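Long-range contact in viral interleukin-10 homolog (Human herpesvirus 5, PDB 1LQS), which binds the human interleukin-10 receptor in competition with human interleukin-10 and induces immunosuppressive signalling that the virus exploits: residues D30-F35 and S94-L99. Residues are numbered along the deposited sequence; the frame is centred on the assembly and turned at random.
Sequences DLRVTF and SMRSTL
One water bridges Thr34 and Ser94, lying 3.0 Å from Thr34 OG1 and 3.2 Å from Ser94 OG, and joins helix 25-42 to helix 89-106 along one margin of their interface. The two helices belong to the helical-bundle fold of the IL-10 family and run antiparallel here, with segment axes at 169° and 9.5 Å apart at closest approach. No direct hydrogen bond crosses between the segments, so apart from the water the contact is made by apolar packing.

Leu31 is the central knob. It meets Met95, Thr98 and Leu99, and also Ile102 one turn on, which together form a hole of the knobs-into-holes kind. Its CD2 branch reaches the backbone of Met95 and lies 3.7 Å from Met95 CB. Leu31 and Thr98 pass alongside each other in opposite directions, Leu31 CG lying 3.5 Å from Thr98 CG2. The other methyl, CD1, approaches Leu99, whose side chain crosses that of Leu31 at about a right angle.

Thr34 turns a different branch to each neighbour. With chi1 at -66°, OG1 stands beside the backbone N and takes the bridging water, while CG2 packs 3.7 Å from Met95 CG.

Beyond these two helices, Phe78 of helix 62-84 touches Met95, and the second subunit contributes Phe146 against Leu31 and Leu142 against Met95. This interleaving of helices from two chains is the hallmark of the intertwined IL-10 dimer.

Met95 finishes the apolar side of the interface. Its CG lies beside the backbone N, and the extended chi2 (-173°) carries SD to the edge of the Phe35 ring, near the ring plane and 4.0 Å from Phe35 CB.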
ATOM      1  N   ASP C  30     -30.052  -3.970  -0.910  1.00 35.41           N
ATOM      2  CA  ASP C  30     -31.157  -3.415  -0.140  1.00 35.81           C
ATOM      3  C   ASP C  30     -30.958  -1.901  -0.006  1.00 34.85           C
ATOM      4  O   ASP C  30     -31.868  -1.132  -0.298  1.00 36.79           O
ATOM      5  CB  ASP C  30     -31.223  -3.989   1.277  1.00 38.88           C
ATOM      6  CG  ASP C  30     -31.435  -5.482   1.308  1.00 42.94           C
ATOM      7  OD1 ASP C  30     -31.975  -6.062   0.334  1.00 44.41           O
ATOM      8  OD2 ASP C  30     -31.067  -6.073   2.345  1.00 46.44           O
ATOM      9  N   LEU C  31     -29.779  -1.475   0.445  1.00 31.82           N
ATOM     10  CA  LEU C  31     -29.512  -0.050   0.612  1.00 32.41           C
ATOM     11  C   LEU C  31     -29.834   0.687  -0.670  1.00 32.03           C
ATOM     12  O   LEU C  31     -30.539   1.707  -0.665  1.00 30.46           O
ATOM     13  CB  LEU C  31     -28.049   0.196   1.007  1.00 32.64           C
ATOM     14  CG  LEU C  31     -27.706  -0.278   2.428  1.00 34.41           C
ATOM     15  CD1 LEU C  31     -26.173  -0.360   2.647  1.00 34.55           C
ATOM     16  CD2 LEU C  31     -28.362   0.660   3.411  1.00 29.35           C
ATOM     17  N   ARG C  32     -29.324   0.165  -1.776  1.00 31.70           N
ATOM     18  CA  ARG C  32     -29.584   0.780  -3.057  1.00 31.56           C
ATOM     19  C   ARG C  32     -31.063   0.723  -3.473  1.00 32.19           C
ATOM     20  O   ARG C  32     -31.514   1.613  -4.182  1.00 33.08           O
ATOM     21  CB  ARG C  32     -28.682   0.160  -4.122  1.00 32.02           C
ATOM     22  CG  ARG C  32     -27.304   0.787  -4.169  1.00 29.61           C
ATOM     23  CD  ARG C  32     -26.205  -0.191  -4.570  1.00 28.94           C
ATOM     24  NE  ARG C  32     -25.022   0.526  -5.048  1.00 30.14           N
ATOM     25  CZ  ARG C  32     -23.874  -0.049  -5.393  1.00 31.55           C
ATOM     26  NH1 ARG C  32     -23.740  -1.363  -5.302  1.00 33.62           N
ATOM     27  NH2 ARG C  32     -22.874   0.681  -5.873  1.00 31.04           N
ATOM     28  N   VAL C  33     -31.828  -0.286  -3.043  1.00 30.82           N
ATOM     29  CA  VAL C  33     -33.233  -0.298  -3.437  1.00 33.82           C
ATOM     30  C   VAL C  33     -34.031   0.669  -2.575  1.00 34.84           C
ATOM     31  O   VAL C  33     -34.889   1.375  -3.101  1.00 36.64           O
ATOM     32  CB  VAL C  33     -33.931  -1.716  -3.384  1.00 34.90           C
ATOM     33  CG1 VAL C  33     -33.239  -2.694  -4.336  1.00 31.18           C
ATOM     34  CG2 VAL C  33     -33.970  -2.240  -1.966  1.00 37.47           C
ATOM     35  N   THR C  34     -33.761   0.711  -1.267  1.00 33.70           N
ATOM     36  CA  THR C  34     -34.473   1.641  -0.389  1.00 33.42           C
ATOM     37  C   THR C  34     -34.098   3.054  -0.825  1.00 34.43           C
ATOM     38  O   THR C  34     -34.930   3.953  -0.864  1.00 35.81           O
ATOM     39  CB  THR C  34     -34.074   1.499   1.115  1.00 34.54           C
ATOM     40  OG1 THR C  34     -34.474   0.221   1.626  1.00 34.43           O
ATOM     41  CG2 THR C  34     -34.742   2.597   1.947  1.00 30.88           C
ATOM     42  N   PHE C  35     -32.833   3.245  -1.169  1.00 34.21           N
ATOM     43  CA  PHE C  35     -32.376   4.556  -1.577  1.00 33.99           C
ATOM     44  C   PHE C  35     -33.053   5.065  -2.828  1.00 35.30           C
ATOM     45  O   PHE C  35     -33.321   6.254  -2.952  1.00 36.56           O
ATOM     46  CB  PHE C  35     -30.869   4.560  -1.827  1.00 32.70           C
ATOM     47  CG  PHE C  35     -30.332   5.919  -2.172  1.00 29.86           C
ATOM     48  CD1 PHE C  35     -30.253   6.914  -1.191  1.00 29.25           C
ATOM     49  CD2 PHE C  35     -29.962   6.222  -3.478  1.00 28.77           C
ATOM     50  CE1 PHE C  35     -29.822   8.184  -1.500  1.00 28.24           C
ATOM     51  CE2 PHE C  35     -29.526   7.499  -3.810  1.00 30.35           C
ATOM     52  CZ  PHE C  35     -29.455   8.489  -2.814  1.00 31.02           C
ATOM     53  N   SER C  94     -34.198   2.095   8.008  1.00 46.14           N
ATOM     54  CA  SER C  94     -33.942   0.852   7.293  1.00 45.34           C
ATOM     55  C   SER C  94     -32.507   0.829   6.765  1.00 44.62           C
ATOM     56  O   SER C  94     -31.793  -0.163   6.906  1.00 44.51           O
ATOM     57  CB  SER C  94     -34.931   0.728   6.131  1.00 45.25           C
ATOM     58  OG  SER C  94     -34.564  -0.312   5.244  1.00 45.16           O
ATOM     59  N   MET C  95     -32.097   1.936   6.159  1.00 42.61           N
ATOM     60  CA  MET C  95     -30.767   2.040   5.607  1.00 42.54           C
ATOM     61  C   MET C  95     -29.709   2.025   6.702  1.00 43.87           C
ATOM     62  O   MET C  95     -28.733   1.274   6.601  1.00 43.86           O
ATOM     63  CB  MET C  95     -30.638   3.309   4.737  1.00 42.34           C
ATOM     64  CG  MET C  95     -31.413   3.235   3.400  1.00 41.82           C
ATOM     65  SD  MET C  95     -31.174   4.597   2.193  1.00 42.23           S
ATOM     66  CE  MET C  95     -32.003   5.953   3.050  1.00 41.90           C
ATOM     67  N   ARG C  96     -29.899   2.830   7.752  1.00 43.75           N
ATOM     68  CA  ARG C  96     -28.921   2.883   8.840  1.00 42.33           C
ATOM     69  C   ARG C  96     -28.730   1.476   9.379  1.00 40.92           C
ATOM     70  O   ARG C  96     -27.606   1.026   9.610  1.00 40.51           O
ATOM     71  CB  ARG C  96     -29.393   3.797   9.976  1.00 43.53           C
ATOM     72  CG  ARG C  96     -28.334   4.003  11.076  1.00 44.82           C
ATOM     73  CD  ARG C  96     -28.942   4.542  12.362  1.00 48.54           C
ATOM     74  NE  ARG C  96     -27.962   4.815  13.425  1.00 52.79           N
ATOM     75  CZ  ARG C  96     -27.194   3.903  14.028  1.00 54.48           C
ATOM     76  NH1 ARG C  96     -27.263   2.622  13.689  1.00 55.05           N
ATOM     77  NH2 ARG C  96     -26.361   4.275  14.992  1.00 54.49           N
ATOM     78  N   SER C  97     -29.858   0.798   9.558  1.00 39.12           N
ATOM     79  CA  SER C  97     -29.924  -0.569  10.065  1.00 38.33           C
ATOM     80  C   SER C  97     -29.082  -1.528   9.221  1.00 38.95           C
ATOM     81  O   SER C  97     -28.261  -2.284   9.746  1.00 38.34           O
ATOM     82  CB  SER C  97     -31.385  -1.016  10.057  1.00 39.43           C
ATOM     83  OG  SER C  97     -31.588  -2.217  10.767  1.00 42.85           O
ATOM     84  N   THR C  98     -29.302  -1.496   7.908  1.00 38.73           N
ATOM     85  CA  THR C  98     -28.567  -2.350   6.986  1.00 38.62           C
ATOM     86  C   THR C  98     -27.092  -1.942   6.938  1.00 38.67           C
ATOM     87  O   THR C  98     -26.200  -2.788   6.850  1.00 38.83           O
ATOM     88  CB  THR C  98     -29.167  -2.275   5.556  1.00 38.32           C
ATOM     89  OG1 THR C  98     -30.448  -2.911   5.539  1.00 39.35           O
ATOM     90  CG2 THR C  98     -28.254  -2.955   4.542  1.00 38.03           C
ATOM     91  N   LEU C  99     -26.834  -0.644   6.999  1.00 38.39           N
ATOM     92  CA  LEU C  99     -25.464  -0.183   6.948  1.00 38.84           C
ATOM     93  C   LEU C  99     -24.795  -0.665   8.211  1.00 39.86           C
ATOM     94  O   LEU C  99     -23.626  -1.054   8.203  1.00 39.57           O
ATOM     95  CB  LEU C  99     -25.424   1.338   6.853  1.00 39.31           C
ATOM     96  CG  LEU C  99     -24.083   1.988   6.501  1.00 39.30           C
ATOM     97  CD1 LEU C  99     -23.398   1.240   5.357  1.00 39.63           C
ATOM     98  CD2 LEU C  99     -24.343   3.439   6.136  1.00 37.65           C
TER
HETATM   99  O   HOH W   1     -32.052  -0.600   3.241  1.00 30.67           O